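Local coordinates for tryparedoxin (Crithidia fasciculata, PDB 1O8X), which probably acts as a thioredoxin-like dithiol-disulfide oxidoreductase that relays reducing equivalents in the trypanosomatid defence against oxidative stress, at residues A[65-70]-A[86-91]; A[33-38]-A[99-104]; A[41-46]-A[108-113]. The protein carries 1 engineered substitution. All coordinates share one frame; numbering follows the deposited sequence.

Interaction 1: residues A[65-70]-A[86-91]; sequences VVFCTW and WLAVPF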
loop_
_atom_site.group_PDB
_atom_site.type_symbol
_atom_site.label_atom_id
_atom_site.label_comp_id
_atom_site.label_asym_id
_atom_site.label_seq_id
_atom_site.Cartn_x
_atom_site.Cartn_y
_atom_site.Cartn_z
ATOM N N VAL A 65 -0.875 -5.373 -0.508
ATOM C CA VAL A 65 -0.857 -3.995 -0.010
ATOM C C VAL A 65 0.492 -3.755 0.667
ATOM O O VAL A 65 0.942 -4.573 1.479
ATOM C CB VAL A 65 -2.041 -3.704 0.953
ATOM C CG1 VAL A 65 -1.921 -2.298 1.528
ATOM C CG2 VAL A 65 -3.359 -3.853 0.235
ATOM N N VAL A 66 1.138 -2.642 0.327
ATOM C CA VAL A 66 2.400 -2.241 0.920
ATOM C C VAL A 66 2.194 -0.893 1.605
ATOM O O VAL A 66 1.977 0.125 0.947
ATOM C CB VAL A 66 3.511 -2.143 -0.138
ATOM C CG1 VAL A 66 4.818 -1.678 0.488
ATOM C CG2 VAL A 66 3.700 -3.493 -0.832
ATOM N N PHE A 67 2.231 -0.893 2.932
ATOM C CA PHE A 67 2.110 0.332 3.711
ATOM C C PHE A 67 3.340 1.221 3.535
ATOM O O PHE A 67 4.479 0.773 3.755
ATOM C CB PHE A 67 1.896 -0.042 5.185
ATOM C CG PHE A 67 1.865 1.136 6.139
ATOM C CD1 PHE A 67 1.163 2.302 5.840
ATOM C CD2 PHE A 67 2.512 1.044 7.369
ATOM C CE1 PHE A 67 1.140 3.359 6.750
ATOM C CE2 PHE A 67 2.493 2.099 8.262
ATOM C CZ PHE A 67 1.801 3.257 7.949
ATOM N N CYS A 68 3.078 2.462 3.120
ATOM C CA CYS A 68 4.079 3.499 2.908
ATOM C C CYS A 68 3.805 4.603 3.919
ATOM O O CYS A 68 2.898 5.410 3.742
ATOM C CB CYS A 68 3.961 4.031 1.484
ATOM S SG CYS A 68 4.331 2.802 0.226
ATOM N N THR A 69 4.581 4.621 4.991
ATOM C CA THR A 69 4.254 5.446 6.130
ATOM C C THR A 69 4.548 6.953 5.995
ATOM O O THR A 69 5.546 7.342 5.406
ATOM C CB THR A 69 4.955 4.846 7.362
ATOM O OG1 THR A 69 4.468 5.495 8.533
ATOM C CG2 THR A 69 6.467 5.119 7.354
ATOM N N TRP A 70 3.655 7.776 6.539
ATOM C CA TRP A 70 3.947 9.191 6.782
ATOM C C TRP A 70 4.180 9.473 8.285
ATOM O O TRP A 70 4.288 10.631 8.696
ATOM C CB TRP A 70 2.823 10.077 6.238
ATOM C CG TRP A 70 2.870 10.299 4.740
ATOM C CD1 TRP A 70 3.570 9.577 3.795
ATOM C CD2 TRP A 70 2.157 11.300 4.023
ATOM N NE1 TRP A 70 3.345 10.101 2.542
ATOM C CE2 TRP A 70 2.478 11.157 2.654
ATOM C CE3 TRP A 70 1.281 12.323 4.400
ATOM C CZ2 TRP A 70 1.952 12.003 1.670
ATOM C CZ3 TRP A 70 0.754 13.147 3.432
ATOM C CH2 TRP A 70 1.085 12.984 2.078
ATOM N N TRP A 86 -0.908 -6.775 6.070
ATOM C CA TRP A 86 -0.175 -6.795 4.800
ATOM C C TRP A 86 1.303 -6.430 5.002
ATOM O O TRP A 86 1.883 -6.742 6.054
ATOM C CB TRP A 86 -0.888 -5.885 3.777
ATOM C CG TRP A 86 -1.301 -4.542 4.345
ATOM C CD1 TRP A 86 -0.466 -3.558 4.820
ATOM C CD2 TRP A 86 -2.629 -4.067 4.543
ATOM N NE1 TRP A 86 -1.206 -2.496 5.275
ATOM C CE2 TRP A 86 -2.539 -2.782 5.125
ATOM C CE3 TRP A 86 -3.900 -4.582 4.260
ATOM C CZ2 TRP A 86 -3.672 -2.033 5.456
ATOM C CZ3 TRP A 86 -5.009 -3.845 4.582
ATOM C CH2 TRP A 86 -4.898 -2.582 5.180
ATOM N N LEU A 87 1.925 -5.817 3.993
ATOM C CA LEU A 87 3.366 -5.545 4.041
ATOM C C LEU A 87 3.649 -4.081 4.324
ATOM O O LEU A 87 2.742 -3.255 4.257
ATOM C CB LEU A 87 4.027 -5.944 2.721
ATOM C CG LEU A 87 3.667 -7.307 2.146
ATOM C CD1 LEU A 87 4.436 -7.560 0.856
ATOM C CD2 LEU A 87 3.938 -8.395 3.152
ATOM N N ALA A 88 4.911 -3.760 4.605
ATOM C CA ALA A 88 5.323 -2.374 4.791
ATOM C C ALA A 88 6.724 -2.125 4.288
ATOM O O ALA A 88 7.602 -2.985 4.411
ATOM C CB ALA A 88 5.243 -1.977 6.264
ATOM N N VAL A 89 6.936 -0.937 3.735
ATOM C CA VAL A 89 8.306 -0.461 3.501
ATOM C C VAL A 89 8.915 -0.253 4.882
ATOM O O VAL A 89 8.292 0.365 5.742
ATOM C CB VAL A 89 8.338 0.868 2.704
ATOM C CG1 VAL A 89 9.779 1.368 2.547
ATOM C CG2 VAL A 89 7.677 0.694 1.336
ATOM N N PRO A 90 10.116 -0.782 5.126
ATOM C CA PRO A 90 10.715 -0.624 6.450
ATOM C C PRO A 90 10.888 0.848 6.811
ATOM O O PRO A 90 11.157 1.662 5.924
ATOM C CB PRO A 90 12.074 -1.326 6.312
ATOM C CG PRO A 90 11.890 -2.302 5.190
ATOM C CD PRO A 90 10.971 -1.583 4.229
ATOM N N PHE A 91 10.696 1.181 8.083
ATOM C CA PHE A 91 10.827 2.550 8.568
ATOM C C PHE A 91 12.173 3.195 8.189
ATOM O O PHE A 91 12.228 4.396 7.918
ATOM C CB PHE A 91 10.616 2.605 10.089
ATOM C CG PHE A 91 10.612 4.001 10.645
ATOM C CD1 PHE A 91 9.479 4.801 10.535
ATOM C CD2 PHE A 91 11.753 4.531 11.254
ATOM C CE1 PHE A 91 9.470 6.105 11.037
ATOM C CE2 PHE A 91 11.754 5.835 11.754
ATOM C CZ PHE A 91 10.616 6.620 11.653
HETATM O O HOH W 1 6.294 2.323 5.401
#
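Phe-67 is gripped through both ends of its backbone by Leu-87 and Val-89, the ladder that joins the two parallel strands of a beta-alpha-beta crossover (strand 63-69, helix 74-81, strand 87-88) in the thioredoxin fold. Its N-H gives the straightest of the three bonds, to Leu-87 O at 2.8 Å with 174° at the hydrogen, although the donor is tilted out of the carbonyl plane. Its carbonyl O takes Val-89 N at 3.0 Å, and Leu-87 N completes the ladder on Val-65 O, again at 3.0 Å. The polar groups of Val-66 turn the other way, to Phe-32 and Tyr-34, while Ala-88 bonds to Arg-15 of strand 13-16. Where the chains diverge, a water takes over: it donates to Phe-67 O and Val-89 O and accepts from Thr-69 N, so Phe-67 O serves two donors. Thr-69 OG1 is bonded to Asp-71 N. On one face of the sheet Val-66 CG1 meets Val-89 CG2 at 3.8 Å. At the start of the pairing, chi1 of 45° places Trp-86 CG between its own backbone N and carbonyl carbon and lays the indole against Val-65, whose CG1 sits 3.5 Å from the five-membered ring centroid in a CH-pi contact. Buried without a hydrogen-bond partner in the model, Trp-86 NE1 lies at the ring edge, 4.0 Å from Phe-67 CB.

Interaction 2: residues A[33-38]-A[99-104]; sequences FYFSAS and KLSKHF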
loop_
_atom_site.group_PDB
_atom_site.type_symbol
_atom_site.label_atom_id
_atom_site.label_comp_id
_atom_site.label_asym_id
_atom_site.label_seq_id
_atom_site.Cartn_x
_atom_site.Cartn_y
_atom_site.Cartn_z
ATOM N N PHE A 33 0.188 0.568 -3.057
ATOM C CA PHE A 33 0.889 1.381 -2.066
ATOM C C PHE A 33 -0.141 2.129 -1.243
ATOM O O PHE A 33 -0.955 2.885 -1.793
ATOM C CB PHE A 33 1.819 2.367 -2.769
ATOM C CG PHE A 33 2.884 1.706 -3.581
ATOM C CD1 PHE A 33 2.954 1.916 -4.951
ATOM C CD2 PHE A 33 3.828 0.881 -2.969
ATOM C CE1 PHE A 33 3.962 1.313 -5.718
ATOM C CE2 PHE A 33 4.828 0.265 -3.718
ATOM C CZ PHE A 33 4.895 0.493 -5.101
ATOM N N TYR A 34 -0.133 1.880 0.064
ATOM C CA TYR A 34 -1.083 2.501 0.988
ATOM C C TYR A 34 -0.362 3.556 1.795
ATOM O O TYR A 34 0.447 3.241 2.660
ATOM C CB TYR A 34 -1.701 1.445 1.912
ATOM C CG TYR A 34 -2.711 2.026 2.887
ATOM C CD1 TYR A 34 -3.625 3.002 2.478
ATOM C CD2 TYR A 34 -2.760 1.594 4.218
ATOM C CE1 TYR A 34 -4.562 3.531 3.365
ATOM C CE2 TYR A 34 -3.707 2.127 5.116
ATOM C CZ TYR A 34 -4.609 3.080 4.667
ATOM O OH TYR A 34 -5.564 3.636 5.500
ATOM N N PHE A 35 -0.630 4.811 1.460
ATOM C CA PHE A 35 -0.025 5.951 2.158
ATOM C C PHE A 35 -0.939 6.351 3.305
ATOM O O PHE A 35 -2.108 6.708 3.093
ATOM C CB PHE A 35 0.156 7.132 1.196
ATOM C CG PHE A 35 1.026 6.803 0.016
ATOM C CD1 PHE A 35 0.489 6.200 -1.121
ATOM C CD2 PHE A 35 2.395 7.057 0.051
ATOM C CE1 PHE A 35 1.305 5.864 -2.201
ATOM C CE2 PHE A 35 3.201 6.736 -1.047
ATOM C CZ PHE A 35 2.652 6.137 -2.156
ATOM N N SER A 36 -0.417 6.254 4.523
ATOM C CA SER A 36 -1.205 6.553 5.714
ATOM C C SER A 36 -0.267 6.859 6.869
ATOM O O SER A 36 0.942 6.812 6.708
ATOM C CB SER A 36 -2.164 5.404 6.051
ATOM O OG SER A 36 -3.079 5.862 7.029
ATOM N N ALA A 37 -0.834 7.187 8.028
ATOM C CA ALA A 37 -0.054 7.460 9.226
ATOM C C ALA A 37 -0.932 7.238 10.421
ATOM O O ALA A 37 -2.154 7.404 10.345
ATOM C CB ALA A 37 0.451 8.902 9.227
ATOM N N SER A 38 -0.291 6.920 11.546
ATOM C CA SER A 38 -1.017 6.753 12.801
ATOM C C SER A 38 -1.749 8.039 13.222
ATOM O O SER A 38 -2.775 7.987 13.907
ATOM C CB SER A 38 -0.053 6.289 13.902
ATOM O OG SER A 38 0.848 7.316 14.282
ATOM N N LYS A 99 10.009 9.988 -1.467
ATOM C CA LYS A 99 10.221 10.172 -2.897
ATOM C C LYS A 99 9.062 9.573 -3.710
ATOM O O LYS A 99 8.619 10.157 -4.700
ATOM C CB LYS A 99 11.582 9.627 -3.290
ATOM C CG LYS A 99 12.698 10.613 -2.902
ATOM C CD LYS A 99 14.054 9.953 -2.899
ATOM C CE LYS A 99 15.158 10.944 -2.580
ATOM N NZ LYS A 99 16.495 10.322 -2.795
ATOM N N LEU A 100 8.546 8.432 -3.263
ATOM C CA LEU A 100 7.397 7.795 -3.903
ATOM C C LEU A 100 6.132 8.655 -3.775
ATOM O O LEU A 100 5.346 8.780 -4.729
ATOM C CB LEU A 100 7.179 6.417 -3.286
ATOM C CG LEU A 100 6.152 5.536 -3.987
ATOM C CD1 LEU A 100 6.485 5.330 -5.465
ATOM C CD2 LEU A 100 6.032 4.195 -3.283
ATOM N N SER A 101 5.953 9.261 -2.599
ATOM C CA SER A 101 4.844 10.177 -2.361
ATOM C C SER A 101 4.904 11.339 -3.343
ATOM O O SER A 101 3.893 11.735 -3.909
ATOM C CB SER A 101 4.897 10.700 -0.928
ATOM O OG SER A 101 4.757 9.643 0.002
ATOM N N LYS A 102 6.104 11.863 -3.572
ATOM C CA LYS A 102 6.277 12.922 -4.552
ATOM C C LYS A 102 5.991 12.418 -5.968
ATOM O O LYS A 102 5.275 13.068 -6.722
ATOM C CB LYS A 102 7.686 13.535 -4.453
ATOM C CG LYS A 102 7.975 14.525 -5.559
ATOM C CD LYS A 102 9.299 15.246 -5.393
ATOM C CE LYS A 102 9.461 16.239 -6.523
ATOM N NZ LYS A 102 10.711 17.050 -6.417
ATOM N N HIS A 103 6.520 11.248 -6.310
ATOM C CA HIS A 103 6.330 10.694 -7.650
ATOM C C HIS A 103 4.850 10.579 -8.019
ATOM O O HIS A 103 4.459 10.908 -9.152
ATOM C CB HIS A 103 6.995 9.328 -7.762
ATOM C CG HIS A 103 6.772 8.665 -9.086
ATOM N ND1 HIS A 103 7.409 9.062 -10.244
ATOM C CD2 HIS A 103 5.937 7.662 -9.443
ATOM C CE1 HIS A 103 6.999 8.309 -11.249
ATOM N NE2 HIS A 103 6.102 7.455 -10.791
ATOM N N PHE A 104 4.027 10.128 -7.069
ATOM C CA PHE A 104 2.587 9.997 -7.293
ATOM C C PHE A 104 1.764 11.201 -6.906
ATOM O O PHE A 104 0.540 11.133 -6.896
ATOM C CB PHE A 104 2.084 8.755 -6.561
ATOM C CG PHE A 104 2.319 7.513 -7.335
ATOM C CD1 PHE A 104 3.101 6.487 -6.825
ATOM C CD2 PHE A 104 1.769 7.390 -8.620
ATOM C CE1 PHE A 104 3.324 5.313 -7.618
ATOM C CE2 PHE A 104 1.965 6.267 -9.377
ATOM C CZ PHE A 104 2.753 5.235 -8.882
#
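Leu-100 meets two phenylalanines of strand 33-36, each in a different way. Its CD2 methyl stands over the centre of the Phe-33 ring, 3.9 Å from the centroid and only 7° off the normal, a CH-pi contact. To Phe-35 it presents its branch point instead: Leu-100 CG lies in the plane of that ring, at the edge, 4.0 Å from Phe-35 CZ. The leucine crosses both aromatic side chains at about a right angle. Phe-33 and Phe-35, two residues apart on the strand, share one face of the sheet and point their CB atoms toward the helix; chi1 near -60° in both sets CG beside the backbone N. Next to Leu-100 in the helix, Ser-101 brings its OG obliquely to the Phe-35 ring, 3.5 Å from CE2. This hydroxyl is not left to the aromatic carbons, since it is hydrogen-bonded to Val-97 O, one turn back in the helix, and to Trp-70 NE1. Just past the helix end, Phe-104 adds an oblique ring contact, its CE1 4.3 Å from Phe-33 CD1. No hydrogen bond joins the segments. The helix axis passes 10.8 Å from the strand axis and nearly across it. Such a helix laid over the central strands, with helices 41-57 and 74-81 on the other face, belongs to the three-layer alpha/beta sandwich of the thioredoxin fold.

Interaction 3: residues A[41-46]-A[108-113]; sequences PPARGF and SIPTLI. Engineered in segment 41-46: Ala-43 (natural residue Cys).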
loop_
_atom_site.group_PDB
_atom_site.type_symbol
_atom_site.label_atom_id
_atom_site.label_comp_id
_atom_site.label_asym_id
_atom_site.label_seq_id
_atom_site.Cartn_x
_atom_site.Cartn_y
_atom_site.Cartn_z
ATOM N N PRO A 41 -6.463 11.404 10.885
ATOM C CA PRO A 41 -7.857 11.125 11.297
ATOM C C PRO A 41 -8.709 10.288 10.311
ATOM O O PRO A 41 -9.250 9.271 10.752
ATOM C CB PRO A 41 -8.453 12.520 11.562
ATOM C CG PRO A 41 -7.274 13.360 11.850
ATOM C CD PRO A 41 -6.148 12.850 10.956
ATOM N N PRO A 42 -8.837 10.666 9.034
ATOM C CA PRO A 42 -9.689 9.877 8.126
ATOM C C PRO A 42 -9.196 8.452 7.882
ATOM O O PRO A 42 -10.002 7.594 7.510
ATOM C CB PRO A 42 -9.707 10.695 6.830
ATOM C CG PRO A 42 -8.516 11.594 6.912
ATOM C CD PRO A 42 -8.280 11.855 8.364
ATOM N N ALA A 43 -7.919 8.169 8.124
ATOM C CA ALA A 43 -7.455 6.793 7.950
ATOM C C ALA A 43 -8.074 5.837 8.971
ATOM O O ALA A 43 -8.151 4.630 8.710
ATOM C CB ALA A 43 -5.932 6.699 7.976
ATOM N N ARG A 44 -8.513 6.355 10.125
ATOM C CA ARG A 44 -9.103 5.486 11.142
ATOM C C ARG A 44 -10.322 4.760 10.606
ATOM O O ARG A 44 -10.459 3.563 10.830
ATOM C CB ARG A 44 -9.441 6.248 12.428
ATOM C CG ARG A 44 -8.217 6.592 13.253
ATOM C CD ARG A 44 -8.517 7.460 14.468
ATOM N NE ARG A 44 -7.292 7.713 15.224
ATOM C CZ ARG A 44 -6.883 6.967 16.231
ATOM N NH1 ARG A 44 -7.616 5.942 16.641
ATOM N NH2 ARG A 44 -5.748 7.263 16.853
ATOM N N GLY A 45 -11.189 5.472 9.886
ATOM C CA GLY A 45 -12.387 4.866 9.331
ATOM C C GLY A 45 -12.107 4.073 8.062
ATOM O O GLY A 45 -12.801 3.083 7.771
ATOM N N PHE A 46 -11.092 4.487 7.296
ATOM C CA PHE A 46 -10.796 3.842 6.019
ATOM C C PHE A 46 -10.067 2.508 6.187
ATOM O O PHE A 46 -10.389 1.521 5.510
ATOM C CB PHE A 46 -9.992 4.753 5.079
ATOM C CG PHE A 46 -9.631 4.082 3.797
ATOM C CD1 PHE A 46 -10.621 3.796 2.877
ATOM C CD2 PHE A 46 -8.325 3.672 3.534
ATOM C CE1 PHE A 46 -10.306 3.130 1.684
ATOM C CE2 PHE A 46 -8.010 3.018 2.339
ATOM C CZ PHE A 46 -9.011 2.752 1.422
ATOM N N SER A 108 -2.419 14.250 0.282
ATOM C CA SER A 108 -3.158 13.929 1.489
ATOM C C SER A 108 -3.216 12.426 1.651
ATOM O O SER A 108 -2.990 11.649 0.702
ATOM C CB SER A 108 -4.570 14.500 1.468
ATOM O OG SER A 108 -5.317 13.889 0.446
ATOM N N ILE A 109 -3.466 12.025 2.880
ATOM C CA ILE A 109 -3.632 10.622 3.212
ATOM C C ILE A 109 -4.993 10.461 3.909
ATOM O O ILE A 109 -5.513 11.409 4.513
ATOM C CB ILE A 109 -2.437 10.111 4.050
ATOM C CG1 ILE A 109 -2.110 11.050 5.214
ATOM C CG2 ILE A 109 -1.217 9.930 3.123
ATOM C CD1 ILE A 109 -1.235 10.400 6.253
ATOM N N PRO A 110 -5.601 9.284 3.848
ATOM C CA PRO A 110 -5.062 8.080 3.193
ATOM C C PRO A 110 -5.151 8.135 1.670
ATOM O O PRO A 110 -6.064 8.759 1.115
ATOM C CB PRO A 110 -5.980 6.968 3.725
ATOM C CG PRO A 110 -7.298 7.665 4.005
ATOM C CD PRO A 110 -6.919 9.048 4.480
ATOM N N THR A 111 -4.210 7.462 0.997
ATOM C CA THR A 111 -4.210 7.356 -0.471
ATOM C C THR A 111 -3.798 5.936 -0.806
ATOM O O THR A 111 -2.954 5.370 -0.120
ATOM C CB THR A 111 -3.249 8.384 -1.077
ATOM O OG1 THR A 111 -3.838 9.683 -0.965
ATOM C CG2 THR A 111 -3.075 8.188 -2.573
ATOM N N LEU A 112 -4.386 5.378 -1.860
ATOM C CA LEU A 112 -4.084 4.004 -2.245
ATOM C C LEU A 112 -3.854 3.964 -3.750
ATOM O O LEU A 112 -4.783 4.272 -4.503
ATOM C CB LEU A 112 -5.273 3.136 -1.826
ATOM C CG LEU A 112 -5.207 1.619 -1.826
ATOM C CD1 LEU A 112 -4.159 1.127 -0.896
ATOM C CD2 LEU A 112 -6.553 1.069 -1.425
ATOM N N ILE A 113 -2.645 3.573 -4.161
ATOM C CA ILE A 113 -2.248 3.563 -5.566
ATOM C C ILE A 113 -1.838 2.170 -5.975
ATOM O O ILE A 113 -0.957 1.570 -5.359
ATOM C CB ILE A 113 -1.112 4.566 -5.772
ATOM C CG1 ILE A 113 -1.680 5.941 -5.383
ATOM C CG2 ILE A 113 -0.531 4.507 -7.206
ATOM C CD1 ILE A 113 -0.923 7.108 -5.775
#
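Pro-110 meets Pro-42, Ala-43 and Phe-46 in a mainly apolar contact, set where the N-terminal part of helix 41-57 faces the bend that leads into strand 111-116. No hydrogen bond joins the two segments. The Pro-110 ring fits against the helix by successive atoms. Pro-110 CD approaches Pro-42 CG and Ala-43 N, both at 3.9 Å. Pro-110 CB lies 4.3 Å from Ala-43 CB. The same Pro-110 CB reaches Phe-46 CD2 at 4.0 Å. Pro-42 also sets its CG 3.8 Å from Ile-109 O, at the exposed margin of the contact. The peptide bond between Ile-109 and Pro-110 is cis. This is the cis-proline characteristic of the thioredoxin fold, packed beside the segment that carries the redox-active CXXC motif in the natural protein and leads into the helix. Ala-43 is an engineered replacement for the cysteine that forms a disulfide with Cys-40 in the natural protein, so that bond is missing here; the side chain of Ile-109 touches Cys-40. The backbone before a cis-proline commonly pairs with bound partners in thioredoxins, and Ile-109 may play such a part here. Thr-111 OG1 donates to Ser-108 O at 2.7 Å, bridging the residues that flank the Ile-109–Pro-110 pair. Farther along, Phe-46 extends over the strand with CG anti to its backbone N (chi1 177°). Its ring meets Pro-110 obliquely, whereas Leu-112 CD2 comes in at the ring edge, close to its plane, 4.1 Å from Phe-46 CZ. Arg-128 and Leu-131 of helix 127-131 also touch Phe-46, and Arg-128 reaches Pro-110 as well.

Interactions 2 and 3, with centres about 11 Å apart, lie on opposite faces of the sheet, and their segments alternate along the chain. Strand 33-36 ties all three together: Tyr-34 N and O are probably hydrogen-bonded to Val-66 O (2.9 Å) and Cys-68 N (2.8 Å) of interaction 1, whereas Phe-33 N and Phe-35 N probably bond to Ile-113 O and Thr-111 O of interaction 3. Near the redox site, Ser-36 OG lies close, 3.1 Å, to CB of the engineered Ala-43. Trp-70, just past strand 63-69 of interaction 1, brings CE3 to 3.7 Å from Ile-109 CD1, next to the cis-proline and Cys-40.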